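Local coordinates for protein nucleoside 2-deoxyribosyltransferase (Enterococcus faecalis, PDB 7M5H) that probably hydrolyses the N-glycosidic bond of a deoxyribonucleoside 5'-monophosphate, as relatives in the nucleoside deoxyribosyltransferase family do, at residues K6-G11 with A87-V92; R20-L25 with L40-A45; V26-Q31 with D152-I157; A102-S107 with Q128-N133. All coordinates share one frame; numbering follows the deposited sequence.

In the fold
All four contacts belong to one Rossmann-like protein with helices packed on both faces of a five-stranded parallel sheet. Contacts 1 and 4 are buried: contact 1, largely polar, joins strand 5-10 to helix 84-96 through a tyrosine and a glutamate, while contact 4, of mixed chemistry, joins the end of strand 100-103 to the loop before helix 134-141 through a tyrosine, a histidine, an aspartate and a leucine over the tyrosine face. Contacts 2 and 3 are only partly buried and share helix 16-30, which meets a loop through one amide-to-amide hydrogen bond in contact 2 and helix 150-159 through aliphatic side chains in contact 3. Phe9 of contact 1 touches both of them, and Leu103 of contact 4 rests on Leu25 and Leu153.

Contact 1 of 4, residues K6-G11 with A87-V92; sequences KIYFAG and ASEIGV. With GOL (glycerol), chain G.
Polar contacts dominate the meeting of Tyr8 and Glu89. Tyr8 OH lies 2.6 Å from Glu89 OE2 and close to Asp63 as well, so its one proton is within reach of two carboxylates. The tyrosine reaches this point because its CG is anti to the backbone N (chi1 -177°), sending the long ring off the sheet toward helix 84-96. Glu89 answers with an extended chain, its carboxylate almost perpendicular to the phenol ring, their planes 88° apart. Glu89 OE1 accepts a bond of 2.8 Å from O1 of a glycerol, probably from the crystallisation liquor and also bonded to Asp83; that same O1 receives Gly11 N at 3.0 Å. The remaining contact is a methyl against an oxygen: Ala10 CB, 3.4 Å from Glu89 OE1, is small enough to let the carboxylate approach the strand. With one oxygen beside a phenol and the other turned to a polyol, the buried carboxylate is placed to accept hydroxyl groups, consistent with a sugar-binding pocket.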
loop_
_atom_site.group_PDB
_atom_site.type_symbol
_atom_site.label_atom_id
_atom_site.label_comp_id
_atom_site.label_asym_id
_atom_site.label_seq_id
_atom_site.Cartn_x
_atom_site.Cartn_y
_atom_site.Cartn_z
ATOM N N LYS B 6 15.585 -26.534 6.625
ATOM C CA LYS B 6 14.275 -26.011 6.988
ATOM C C LYS B 6 14.097 -24.633 6.362
ATOM O O LYS B 6 14.895 -23.722 6.612
ATOM C CB LYS B 6 14.117 -25.944 8.507
ATOM C CG LYS B 6 14.344 -27.276 9.209
ATOM C CD LYS B 6 13.800 -27.258 10.628
ATOM C CE LYS B 6 12.284 -27.123 10.632
ATOM N NZ LYS B 6 11.725 -27.125 12.012
ATOM N N ILE B 7 13.054 -24.484 5.548
ATOM C CA ILE B 7 12.781 -23.254 4.816
ATOM C C ILE B 7 11.474 -22.665 5.324
ATOM O O ILE B 7 10.471 -23.379 5.450
ATOM C CB ILE B 7 12.709 -23.504 3.300
ATOM C CG1 ILE B 7 14.039 -24.049 2.778
ATOM C CG2 ILE B 7 12.328 -22.228 2.565
ATOM C CD1 ILE B 7 14.036 -24.326 1.291
ATOM N N TYR B 8 11.486 -21.368 5.617
ATOM C CA TYR B 8 10.275 -20.623 5.934
ATOM C C TYR B 8 9.867 -19.826 4.703
ATOM O O TYR B 8 10.665 -19.043 4.175
ATOM C CB TYR B 8 10.489 -19.694 7.129
ATOM C CG TYR B 8 9.241 -18.945 7.541
ATOM C CD1 TYR B 8 8.319 -19.516 8.408
ATOM C CD2 TYR B 8 8.983 -17.667 7.060
ATOM C CE1 TYR B 8 7.175 -18.836 8.785
ATOM C CE2 TYR B 8 7.843 -16.979 7.431
ATOM C CZ TYR B 8 6.943 -17.568 8.293
ATOM O OH TYR B 8 5.806 -16.887 8.667
ATOM N N PHE B 9 8.634 -20.025 4.249
ATOM C CA PHE B 9 8.115 -19.350 3.062
ATOM C C PHE B 9 7.354 -18.109 3.517
ATOM O O PHE B 9 6.225 -18.203 4.007
ATOM C CB PHE B 9 7.230 -20.287 2.249
ATOM C CG PHE B 9 6.908 -19.776 0.874
ATOM C CD1 PHE B 9 7.718 -20.094 -0.202
ATOM C CD2 PHE B 9 5.798 -18.976 0.660
ATOM C CE1 PHE B 9 7.427 -19.627 -1.468
ATOM C CE2 PHE B 9 5.499 -18.506 -0.604
ATOM C CZ PHE B 9 6.316 -18.831 -1.669
ATOM N N ALA B 10 7.975 -16.944 3.351
ATOM C CA ALA B 10 7.365 -15.679 3.730
ATOM C C ALA B 10 6.656 -15.065 2.530
ATOM O O ALA B 10 7.223 -14.988 1.435
ATOM C CB ALA B 10 8.417 -14.711 4.276
ATOM N N GLY B 11 5.418 -14.631 2.741
ATOM C CA GLY B 11 4.628 -14.025 1.697
ATOM C C GLY B 11 3.192 -13.833 2.133
ATOM O O GLY B 11 2.689 -14.540 3.012
ATOM N N ALA B 87 8.082 -7.840 5.528
ATOM C CA ALA B 87 9.165 -6.906 5.818
ATOM C C ALA B 87 9.668 -7.070 7.247
ATOM O O ALA B 87 10.879 -7.035 7.494
ATOM C CB ALA B 87 8.699 -5.471 5.570
ATOM N N SER B 88 8.752 -7.257 8.201
ATOM C CA SER B 88 9.164 -7.479 9.584
ATOM C C SER B 88 9.887 -8.810 9.740
ATOM O O SER B 88 10.887 -8.898 10.462
ATOM C CB SER B 88 7.952 -7.415 10.514
ATOM O OG SER B 88 7.437 -6.098 10.591
ATOM N N GLU B 89 9.394 -9.858 9.072
ATOM C CA GLU B 89 10.056 -11.157 9.140
ATOM C C GLU B 89 11.454 -11.105 8.537
ATOM O O GLU B 89 12.357 -11.806 9.008
ATOM C CB GLU B 89 9.208 -12.216 8.434
ATOM C CG GLU B 89 7.973 -12.639 9.216
ATOM C CD GLU B 89 7.044 -13.533 8.414
ATOM O OE1 GLU B 89 7.057 -13.446 7.169
ATOM O OE2 GLU B 89 6.300 -14.324 9.033
ATOM N N ILE B 90 11.651 -10.288 7.500
ATOM C CA ILE B 90 12.987 -10.107 6.937
ATOM C C ILE B 90 13.905 -9.447 7.958
ATOM O O ILE B 90 15.068 -9.839 8.114
ATOM C CB ILE B 90 12.909 -9.295 5.630
ATOM C CG1 ILE B 90 12.271 -10.131 4.519
ATOM C CG2 ILE B 90 14.290 -8.802 5.211
ATOM C CD1 ILE B 90 11.991 -9.348 3.253
ATOM N N GLY B 91 13.394 -8.443 8.674
ATOM C CA GLY B 91 14.199 -7.794 9.697
ATOM C C GLY B 91 14.578 -8.735 10.824
ATOM O O GLY B 91 15.695 -8.676 11.346
ATOM N N VAL B 92 13.655 -9.615 11.218
ATOM C CA VAL B 92 13.971 -10.617 12.230
ATOM C C VAL B 92 15.038 -11.573 11.712
ATOM O O VAL B 92 15.990 -11.913 12.425
ATOM C CB VAL B 92 12.699 -11.375 12.658
ATOM C CG1 VAL B 92 13.058 -12.552 13.553
ATOM C CG2 VAL B 92 11.732 -10.440 13.368
HETATM C C1 GOL G . 3.746 -14.495 6.473
HETATM O O1 GOL G . 4.841 -14.290 5.634
HETATM C C2 GOL G . 3.352 -13.113 7.050
HETATM O O2 GOL G . 2.652 -13.233 8.241
HETATM C C3 GOL G . 2.503 -12.440 5.943
HETATM O O3 GOL G . 2.083 -11.211 6.455
#

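Contact 2 of 4, residues R20-L25 with L40-A45; sequences RYNAYL and LPQENA
Asn22 on helix 16-30 faces Leu40, just past strand 36-39, with their CA atoms 8.2 Å apart, and beyond Leu40 the chain turns, Glu43 N bonding back to Leu40 O. Two amides bridge the gap. Asn22 ND2 donates to Gln42 OE1 at 3.0 Å; the oxygen lies in the plane of the asparagine amide, and the donor in turn lies in the carbonyl plane of the glutamine, although the two amides are twisted 51° apart. The bond is fairly straight, 160° at the hydrogen. Gln42 holds CG between its backbone N and carbonyl carbon (chi1 66°), then runs out extended, which carries its amide across to the helix; OE1 also comes within 3.3 Å of Asn22 CB. Its NE2 binds Leu19 O in the same helix. Asn22 ND2 has a further acceptor in Pro12 O, so the asparagine ties helix and glutamine to the loop that follows strand 5-10. The glutamine amide gives and takes at once, while the two N-H of Asn22 can serve two acceptors. Leu40 CD1 packs against Asn22 CB at 4.3 Å, and both residues lean on Phe9. Strand 5-10, helix 16-30 and strand 36-39 form a beta-alpha-beta crossover between adjacent parallel strands, the basic unit of the Rossmann-like fold, and the contact lies at the turn just after its second strand.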
loop_
_atom_site.group_PDB
_atom_site.type_symbol
_atom_site.label_atom_id
_atom_site.label_comp_id
_atom_site.label_asym_id
_atom_site.label_seq_id
_atom_site.Cartn_x
_atom_site.Cartn_y
_atom_site.Cartn_z
ATOM N N ARG B 20 -2.993 -19.306 -4.093
ATOM C CA ARG B 20 -2.728 -20.225 -5.196
ATOM C C ARG B 20 -1.278 -20.141 -5.654
ATOM O O ARG B 20 -0.675 -21.160 -6.009
ATOM C CB ARG B 20 -3.672 -19.933 -6.361
ATOM C CG ARG B 20 -5.133 -20.249 -6.084
ATOM C CD ARG B 20 -6.015 -19.788 -7.232
ATOM N NE ARG B 20 -5.541 -20.304 -8.512
ATOM C CZ ARG B 20 -5.953 -21.442 -9.059
ATOM N NH1 ARG B 20 -6.857 -22.190 -8.439
ATOM N NH2 ARG B 20 -5.463 -21.833 -10.226
ATOM N N TYR B 21 -0.703 -18.937 -5.659
ATOM C CA TYR B 21 0.675 -18.790 -6.112
ATOM C C TYR B 21 1.653 -19.387 -5.108
ATOM O O TYR B 21 2.641 -20.019 -5.500
ATOM C CB TYR B 21 0.994 -17.318 -6.366
ATOM C CG TYR B 21 2.341 -17.093 -7.016
ATOM C CD1 TYR B 21 2.581 -17.509 -8.320
ATOM C CD2 TYR B 21 3.370 -16.462 -6.330
ATOM C CE1 TYR B 21 3.810 -17.306 -8.921
ATOM C CE2 TYR B 21 4.602 -16.253 -6.923
ATOM C CZ TYR B 21 4.817 -16.676 -8.217
ATOM O OH TYR B 21 6.041 -16.471 -8.812
ATOM N N ASN B 22 1.395 -19.198 -3.810
ATOM C CA ASN B 22 2.249 -19.805 -2.794
ATOM C C ASN B 22 2.270 -21.322 -2.927
ATOM O O ASN B 22 3.336 -21.944 -2.865
ATOM C CB ASN B 22 1.782 -19.400 -1.394
ATOM C CG ASN B 22 1.950 -17.915 -1.124
ATOM O OD1 ASN B 22 2.715 -17.230 -1.802
ATOM N ND2 ASN B 22 1.238 -17.413 -0.121
ATOM N N ALA B 23 1.099 -21.935 -3.122
ATOM C CA ALA B 23 1.043 -23.384 -3.282
ATOM C C ALA B 23 1.724 -23.826 -4.571
ATOM O O ALA B 23 2.355 -24.888 -4.613
ATOM C CB ALA B 23 -0.411 -23.857 -3.252
ATOM N N TYR B 24 1.608 -23.022 -5.629
ATOM C CA TYR B 24 2.237 -23.368 -6.900
ATOM C C TYR B 24 3.757 -23.286 -6.808
ATOM O O TYR B 24 4.464 -24.106 -7.408
ATOM C CB TYR B 24 1.700 -22.456 -8.004
ATOM C CG TYR B 24 2.631 -22.257 -9.179
ATOM C CD1 TYR B 24 2.784 -23.241 -10.148
ATOM C CD2 TYR B 24 3.340 -21.072 -9.332
ATOM C CE1 TYR B 24 3.629 -23.056 -11.228
ATOM C CE2 TYR B 24 4.186 -20.878 -10.406
ATOM C CZ TYR B 24 4.326 -21.870 -11.352
ATOM O OH TYR B 24 5.169 -21.677 -12.422
ATOM N N LEU B 25 4.279 -22.313 -6.058
ATOM C CA LEU B 25 5.725 -22.197 -5.897
ATOM C C LEU B 25 6.271 -23.245 -4.935
ATOM O O LEU B 25 7.305 -23.865 -5.212
ATOM C CB LEU B 25 6.096 -20.798 -5.407
ATOM C CG LEU B 25 6.490 -19.755 -6.451
ATOM C CD1 LEU B 25 7.061 -18.530 -5.759
ATOM C CD2 LEU B 25 7.492 -20.332 -7.436
ATOM N N LEU B 40 5.010 -23.702 5.267
ATOM C CA LEU B 40 4.132 -22.755 4.589
ATOM C C LEU B 40 3.025 -22.343 5.548
ATOM O O LEU B 40 2.210 -23.195 5.946
ATOM C CB LEU B 40 3.546 -23.366 3.314
ATOM C CG LEU B 40 2.709 -22.433 2.438
ATOM C CD1 LEU B 40 3.492 -21.181 2.092
ATOM C CD2 LEU B 40 2.257 -23.148 1.174
ATOM N N PRO B 41 2.958 -21.071 5.951
ATOM C CA PRO B 41 1.992 -20.672 6.990
ATOM C C PRO B 41 0.545 -21.006 6.669
ATOM O O PRO B 41 -0.216 -21.344 7.586
ATOM C CB PRO B 41 2.207 -19.157 7.095
ATOM C CG PRO B 41 3.627 -18.956 6.674
ATOM C CD PRO B 41 3.875 -19.973 5.593
ATOM N N GLN B 42 0.134 -20.925 5.401
ATOM C CA GLN B 42 -1.261 -21.188 5.066
ATOM C C GLN B 42 -1.642 -22.649 5.270
ATOM O O GLN B 42 -2.833 -22.952 5.399
ATOM C CB GLN B 42 -1.550 -20.763 3.626
ATOM C CG GLN B 42 -0.824 -21.573 2.569
ATOM C CD GLN B 42 -0.747 -20.848 1.241
ATOM O OE1 GLN B 42 -0.223 -19.738 1.157
ATOM N NE2 GLN B 42 -1.278 -21.468 0.195
ATOM N N GLU B 43 -0.668 -23.556 5.306
ATOM C CA GLU B 43 -0.944 -24.960 5.580
ATOM C C GLU B 43 -1.161 -25.242 7.060
ATOM O O GLU B 43 -1.634 -26.330 7.403
ATOM C CB GLU B 43 0.202 -25.835 5.061
ATOM C CG GLU B 43 0.389 -25.796 3.554
ATOM C CD GLU B 43 1.607 -26.578 3.100
ATOM O OE1 GLU B 43 2.481 -26.863 3.947
ATOM O OE2 GLU B 43 1.691 -26.910 1.900
ATOM N N ASN B 44 -0.832 -24.298 7.941
ATOM C CA ASN B 44 -0.935 -24.499 9.379
ATOM C C ASN B 44 -1.974 -23.606 10.039
ATOM O O ASN B 44 -2.205 -23.739 11.246
ATOM C CB ASN B 44 0.430 -24.268 10.039
ATOM C CG ASN B 44 1.520 -25.133 9.444
ATOM O OD1 ASN B 44 2.088 -24.806 8.402
ATOM N ND2 ASN B 44 1.821 -26.244 10.105
ATOM N N ALA B 45 -2.599 -22.702 9.288
ATOM C CA ALA B 45 -3.586 -21.802 9.868
ATOM C C ALA B 45 -4.792 -22.581 10.375
ATOM O O ALA B 45 -5.261 -23.524 9.732
ATOM C CB ALA B 45 -4.027 -20.763 8.836
#

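Contact 3 of 4, residues V26-Q31 with D152-I157; sequences VEQIRQ and DLLEEI
Ile29 meets both Leu154 and Ile157 across two helices whose local axes come within 10.4 Å and cross at -35°. Its CB stands back from helix 150-159 and the branches make the contact. CG2, anti to the backbone N, approaches Ile157 CD1 at 3.9 Å. The other branch leaves beside the backbone N: CG1 presses on Leu154 CD2 at 3.8 Å, and the terminal CD1 ends 3.8 Å from Ile157 CD1. The one methyl of Ile157 is therefore touched by both arms of the isoleucine, and the two side chains cross at about a right angle. Helices 16-30 and 150-159 lie side by side on the same face of the parallel sheet, one of the two helical layers of this three-layer alpha/beta/alpha sandwich; Ile29 and Ile157 reach down to Phe9 and Ile7 of strand 5-10. Branched aliphatic side chains suit this depth, since they fill the wedge between two helices and the strands with nothing left to hydrogen-bond. Leu154, nearer the surface, forks over the helix: CD2 also comes within 3.8 Å of Ile29 N, while CD1 lies 3.6 Å from Gln28 NE2. Gln28 sends an extended chain across the leucine at about a right angle, its CB near Leu154 CD2 and its amide at the partly exposed side.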
loop_
_atom_site.group_PDB
_atom_site.type_symbol
_atom_site.label_atom_id
_atom_site.label_comp_id
_atom_site.label_asym_id
_atom_site.label_seq_id
_atom_site.Cartn_x
_atom_site.Cartn_y
_atom_site.Cartn_z
ATOM N N VAL B 26 5.594 -23.448 -3.802
ATOM C CA VAL B 26 6.093 -24.367 -2.780
ATOM C C VAL B 26 6.201 -25.783 -3.335
ATOM O O VAL B 26 7.140 -26.523 -3.009
ATOM C CB VAL B 26 5.194 -24.303 -1.531
ATOM C CG1 VAL B 26 5.414 -25.514 -0.640
ATOM C CG2 VAL B 26 5.467 -23.022 -0.756
ATOM N N GLU B 27 5.258 -26.177 -4.194
ATOM C CA GLU B 27 5.333 -27.495 -4.818
ATOM C C GLU B 27 6.610 -27.647 -5.636
ATOM O O GLU B 27 7.277 -28.685 -5.571
ATOM C CB GLU B 27 4.100 -27.734 -5.691
ATOM C CG GLU B 27 4.236 -28.892 -6.672
ATOM C CD GLU B 27 4.395 -30.239 -5.989
ATOM O OE1 GLU B 27 4.005 -30.368 -4.809
ATOM O OE2 GLU B 27 4.910 -31.174 -6.637
ATOM N N GLN B 28 6.970 -26.618 -6.408
ATOM C CA GLN B 28 8.206 -26.673 -7.183
ATOM C C GLN B 28 9.430 -26.712 -6.277
ATOM O O GLN B 28 10.406 -27.412 -6.573
ATOM C CB GLN B 28 8.289 -25.479 -8.133
ATOM C CG GLN B 28 7.269 -25.492 -9.254
ATOM C CD GLN B 28 7.380 -24.267 -10.140
ATOM O OE1 GLN B 28 6.555 -23.358 -10.065
ATOM N NE2 GLN B 28 8.408 -24.234 -10.982
ATOM N N ILE B 29 9.402 -25.963 -5.173
ATOM C CA ILE B 29 10.547 -25.933 -4.265
ATOM C C ILE B 29 10.751 -27.298 -3.623
ATOM O O ILE B 29 11.874 -27.807 -3.545
ATOM C CB ILE B 29 10.364 -24.834 -3.203
ATOM C CG1 ILE B 29 10.280 -23.458 -3.863
ATOM C CG2 ILE B 29 11.501 -24.875 -2.194
ATOM C CD1 ILE B 29 10.085 -22.322 -2.882
ATOM N N ARG B 30 9.661 -27.915 -3.159
ATOM C CA ARG B 30 9.769 -29.218 -2.514
ATOM C C ARG B 30 10.199 -30.302 -3.494
ATOM O O ARG B 30 10.802 -31.299 -3.083
ATOM C CB ARG B 30 8.439 -29.584 -1.854
ATOM C CG ARG B 30 8.149 -28.794 -0.585
ATOM C CD ARG B 30 6.708 -28.965 -0.131
ATOM N NE ARG B 30 6.472 -28.355 1.175
ATOM C CZ ARG B 30 5.266 -28.078 1.665
ATOM N NH1 ARG B 30 4.180 -28.344 0.952
ATOM N NH2 ARG B 30 5.147 -27.524 2.864
ATOM N N GLN B 31 9.911 -30.127 -4.784
ATOM C CA GLN B 31 10.331 -31.095 -5.790
ATOM C C GLN B 31 11.806 -30.982 -6.148
ATOM O O GLN B 31 12.314 -31.840 -6.878
ATOM C CB GLN B 31 9.486 -30.946 -7.058
ATOM C CG GLN B 31 8.091 -31.525 -6.932
ATOM C CD GLN B 31 8.107 -32.974 -6.489
ATOM O OE1 GLN B 31 8.782 -33.812 -7.087
ATOM N NE2 GLN B 31 7.368 -33.277 -5.428
ATOM N N ASP B 152 15.324 -18.692 -11.392
ATOM C CA ASP B 152 16.473 -18.299 -10.584
ATOM C C ASP B 152 16.230 -18.547 -9.101
ATOM O O ASP B 152 17.185 -18.781 -8.351
ATOM C CB ASP B 152 16.816 -16.829 -10.832
ATOM C CG ASP B 152 17.157 -16.549 -12.282
ATOM O OD1 ASP B 152 17.534 -17.499 -12.999
ATOM O OD2 ASP B 152 17.053 -15.378 -12.704
ATOM N N LEU B 153 14.971 -18.501 -8.660
ATOM C CA LEU B 153 14.665 -18.807 -7.267
ATOM C C LEU B 153 14.983 -20.261 -6.945
ATOM O O LEU B 153 15.656 -20.558 -5.952
ATOM C CB LEU B 153 13.197 -18.499 -6.971
ATOM C CG LEU B 153 12.700 -18.904 -5.582
ATOM C CD1 LEU B 153 13.414 -18.106 -4.502
ATOM C CD2 LEU B 153 11.192 -18.734 -5.476
ATOM N N LEU B 154 14.507 -21.185 -7.783
ATOM C CA LEU B 154 14.781 -22.601 -7.563
ATOM C C LEU B 154 16.269 -22.900 -7.694
ATOM O O LEU B 154 16.820 -23.700 -6.928
ATOM C CB LEU B 154 13.976 -23.447 -8.548
ATOM C CG LEU B 154 12.455 -23.277 -8.512
ATOM C CD1 LEU B 154 11.827 -23.869 -9.762
ATOM C CD2 LEU B 154 11.871 -23.921 -7.265
ATOM N N GLU B 155 16.936 -22.265 -8.661
ATOM C CA GLU B 155 18.369 -22.476 -8.834
ATOM C C GLU B 155 19.149 -21.993 -7.617
ATOM O O GLU B 155 20.098 -22.651 -7.177
ATOM C CB GLU B 155 18.852 -21.767 -10.100
ATOM C CG GLU B 155 20.338 -21.920 -10.366
ATOM C CD GLU B 155 20.728 -23.351 -10.676
ATOM O OE1 GLU B 155 20.030 -23.998 -11.485
ATOM O OE2 GLU B 155 21.730 -23.832 -10.104
ATOM N N GLU B 156 18.756 -20.848 -7.054
ATOM C CA GLU B 156 19.437 -20.329 -5.873
ATOM C C GLU B 156 19.192 -21.214 -4.657
ATOM O O GLU B 156 20.094 -21.412 -3.833
ATOM C CB GLU B 156 18.983 -18.896 -5.595
ATOM C CG GLU B 156 19.617 -18.264 -4.367
ATOM C CD GLU B 156 21.107 -18.030 -4.533
ATOM O OE1 GLU B 156 21.558 -17.855 -5.685
ATOM O OE2 GLU B 156 21.826 -18.024 -3.513
ATOM N N ILE B 157 17.977 -21.755 -4.527
ATOM C CA ILE B 157 17.670 -22.639 -3.408
ATOM C C ILE B 157 18.496 -23.916 -3.493
ATOM O O ILE B 157 18.981 -24.428 -2.475
ATOM C CB ILE B 157 16.160 -22.939 -3.365
ATOM C CG1 ILE B 157 15.378 -21.689 -2.950
ATOM C CG2 ILE B 157 15.862 -24.097 -2.421
ATOM C CD1 ILE B 157 13.878 -21.888 -2.919
#

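Contact 4 of 4, residues A102-S107 with Q128-N133; sequences ALYTDS and QFHYLN. With EDO (1,2-ethanediol), chain E.
The Tyr104 ring has Leu132 CD1 squarely over one face, 3.4 Å from the centroid and 2° off the normal, a CH-pi contact; Asp106 N lies above the opposite face, displaced toward the rim. At the edge of this ring, in plane, Tyr104 OH and His130 ND1 share a hydrogen bond of 2.7 Å; the two rings meet rim to rim, planes 30° apart, neither over the other's face. The imidazole is covered in turn: Asp106 OD2 sits 3.4 Å above the plane of the His130 ring, over its centre, with the carboxylate stacked at 16° to it. That carboxylate also forms a salt bridge with Arg108. A water joins Tyr104 OH to His130 O, 2.8 Å from each; His130 O also binds Asn127 of the fourth subunit. Tyrosine suits the spot by giving Leu132 an apolar face and His130 a polar tip. Beyond strand 100-103, which runs between strands 72-76 and 144-147, Tyr104 thus holds the loop leading to helix 134-141, capped by Asn133.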
loop_
_atom_site.group_PDB
_atom_site.type_symbol
_atom_site.label_atom_id
_atom_site.label_comp_id
_atom_site.label_asym_id
_atom_site.label_seq_id
_atom_site.Cartn_x
_atom_site.Cartn_y
_atom_site.Cartn_z
ATOM N N ALA B 102 14.901 -13.773 -1.901
ATOM C CA ALA B 102 13.652 -13.089 -2.202
ATOM C C ALA B 102 13.325 -13.166 -3.689
ATOM O O ALA B 102 14.218 -13.164 -4.542
ATOM C CB ALA B 102 13.711 -11.624 -1.766
ATOM N N LEU B 103 12.029 -13.219 -3.987
ATOM C CA LEU B 103 11.522 -13.270 -5.352
ATOM C C LEU B 103 10.756 -11.989 -5.659
ATOM O O LEU B 103 9.901 -11.568 -4.874
ATOM C CB LEU B 103 10.618 -14.486 -5.556
ATOM C CG LEU B 103 9.984 -14.602 -6.943
ATOM C CD1 LEU B 103 11.049 -14.864 -8.000
ATOM C CD2 LEU B 103 8.922 -15.687 -6.965
ATOM N N TYR B 104 11.056 -11.384 -6.809
ATOM C CA TYR B 104 10.489 -10.091 -7.202
ATOM C C TYR B 104 10.266 -10.117 -8.713
ATOM O O TYR B 104 11.190 -9.840 -9.485
ATOM C CB TYR B 104 11.415 -8.950 -6.792
ATOM C CG TYR B 104 11.009 -7.589 -7.307
ATOM C CD1 TYR B 104 9.769 -7.048 -6.996
ATOM C CD2 TYR B 104 11.875 -6.837 -8.093
ATOM C CE1 TYR B 104 9.398 -5.799 -7.461
ATOM C CE2 TYR B 104 11.511 -5.586 -8.562
ATOM C CZ TYR B 104 10.272 -5.074 -8.242
ATOM O OH TYR B 104 9.906 -3.832 -8.706
ATOM N N THR B 105 9.040 -10.432 -9.129
ATOM C CA THR B 105 8.725 -10.670 -10.533
ATOM C C THR B 105 8.037 -9.498 -11.220
ATOM O O THR B 105 7.683 -9.621 -12.395
ATOM C CB THR B 105 7.835 -11.911 -10.673
ATOM O OG1 THR B 105 6.562 -11.653 -10.069
ATOM C CG2 THR B 105 8.475 -13.110 -10.001
ATOM N N ASP B 106 7.833 -8.379 -10.523
ATOM C CA ASP B 106 7.054 -7.268 -11.064
ATOM C C ASP B 106 7.580 -6.838 -12.427
ATOM O O ASP B 106 8.754 -6.486 -12.570
ATOM C CB ASP B 106 7.080 -6.092 -10.082
ATOM C CG ASP B 106 6.023 -5.044 -10.390
ATOM O OD1 ASP B 106 6.007 -4.517 -11.522
ATOM O OD2 ASP B 106 5.200 -4.748 -9.496
ATOM N N SER B 107 6.701 -6.873 -13.433
ATOM C CA SER B 107 7.108 -6.582 -14.803
ATOM C C SER B 107 7.534 -5.134 -14.996
ATOM O O SER B 107 8.209 -4.828 -15.985
ATOM C CB SER B 107 5.972 -6.918 -15.769
ATOM O OG SER B 107 4.833 -6.115 -15.512
ATOM N N GLN B 128 8.288 4.939 -14.696
ATOM C CA GLN B 128 7.677 3.667 -15.056
ATOM C C GLN B 128 8.270 2.489 -14.297
ATOM O O GLN B 128 7.854 1.349 -14.526
ATOM C CB GLN B 128 7.808 3.428 -16.564
ATOM C CG GLN B 128 7.236 4.548 -17.411
ATOM C CD GLN B 128 6.785 4.075 -18.777
ATOM O OE1 GLN B 128 7.136 2.982 -19.217
ATOM N NE2 GLN B 128 5.993 4.897 -19.453
ATOM N N PHE B 129 9.218 2.731 -13.397
ATOM C CA PHE B 129 9.913 1.667 -12.687
ATOM C C PHE B 129 9.286 1.473 -11.312
ATOM O O PHE B 129 9.291 2.392 -10.485
ATOM C CB PHE B 129 11.404 1.978 -12.570
ATOM C CG PHE B 129 12.109 2.035 -13.897
ATOM C CD1 PHE B 129 12.564 0.875 -14.502
ATOM C CD2 PHE B 129 12.302 3.243 -14.545
ATOM C CE1 PHE B 129 13.206 0.920 -15.727
ATOM C CE2 PHE B 129 12.944 3.295 -15.770
ATOM C CZ PHE B 129 13.396 2.131 -16.361
ATOM N N HIS B 130 8.740 0.281 -11.081
ATOM C CA HIS B 130 8.168 -0.061 -9.787
ATOM C C HIS B 130 9.222 0.074 -8.691
ATOM O O HIS B 130 10.416 -0.138 -8.917
ATOM C CB HIS B 130 7.606 -1.484 -9.830
ATOM C CG HIS B 130 7.004 -1.944 -8.540
ATOM N ND1 HIS B 130 7.667 -2.779 -7.667
ATOM C CD2 HIS B 130 5.794 -1.699 -7.982
ATOM C CE1 HIS B 130 6.896 -3.023 -6.623
ATOM N NE2 HIS B 130 5.753 -2.379 -6.789
ATOM N N TYR B 131 8.771 0.445 -7.495
ATOM C CA TYR B 131 9.661 0.769 -6.390
ATOM C C TYR B 131 9.488 -0.216 -5.241
ATOM O O TYR B 131 8.363 -0.553 -4.857
ATOM C CB TYR B 131 9.416 2.197 -5.881
ATOM C CG TYR B 131 10.187 2.530 -4.619
ATOM C CD1 TYR B 131 11.516 2.930 -4.680
ATOM C CD2 TYR B 131 9.586 2.439 -3.370
ATOM C CE1 TYR B 131 12.225 3.232 -3.529
ATOM C CE2 TYR B 131 10.285 2.736 -2.217
ATOM C CZ TYR B 131 11.603 3.132 -2.300
ATOM O OH TYR B 131 12.299 3.429 -1.149
ATOM N N LEU B 132 10.618 -0.665 -4.697
ATOM C CA LEU B 132 10.681 -1.450 -3.473
ATOM C C LEU B 132 11.462 -0.662 -2.432
ATOM O O LEU B 132 12.483 -0.047 -2.755
ATOM C CB LEU B 132 11.372 -2.803 -3.699
ATOM C CG LEU B 132 10.812 -3.815 -4.697
ATOM C CD1 LEU B 132 11.882 -4.843 -5.035
ATOM C CD2 LEU B 132 9.581 -4.496 -4.131
ATOM N N ASN B 133 10.991 -0.685 -1.186
ATOM C CA ASN B 133 11.720 -0.023 -0.112
ATOM C C ASN B 133 13.128 -0.599 -0.017
ATOM O O ASN B 133 13.306 -1.799 0.211
ATOM C CB ASN B 133 10.985 -0.183 1.217
ATOM C CG ASN B 133 11.622 0.625 2.332
ATOM O OD1 ASN B 133 12.593 0.191 2.949
ATOM N ND2 ASN B 133 11.082 1.813 2.589
HETATM C C1 EDO E . 15.186 4.982 2.377
HETATM O O1 EDO E . 15.941 5.076 1.165
HETATM C C2 EDO E . 14.407 3.672 2.386
HETATM O O2 EDO E . 13.741 3.522 3.646
HETATM O O HOH W 1 12.109 -2.278 -9.409
#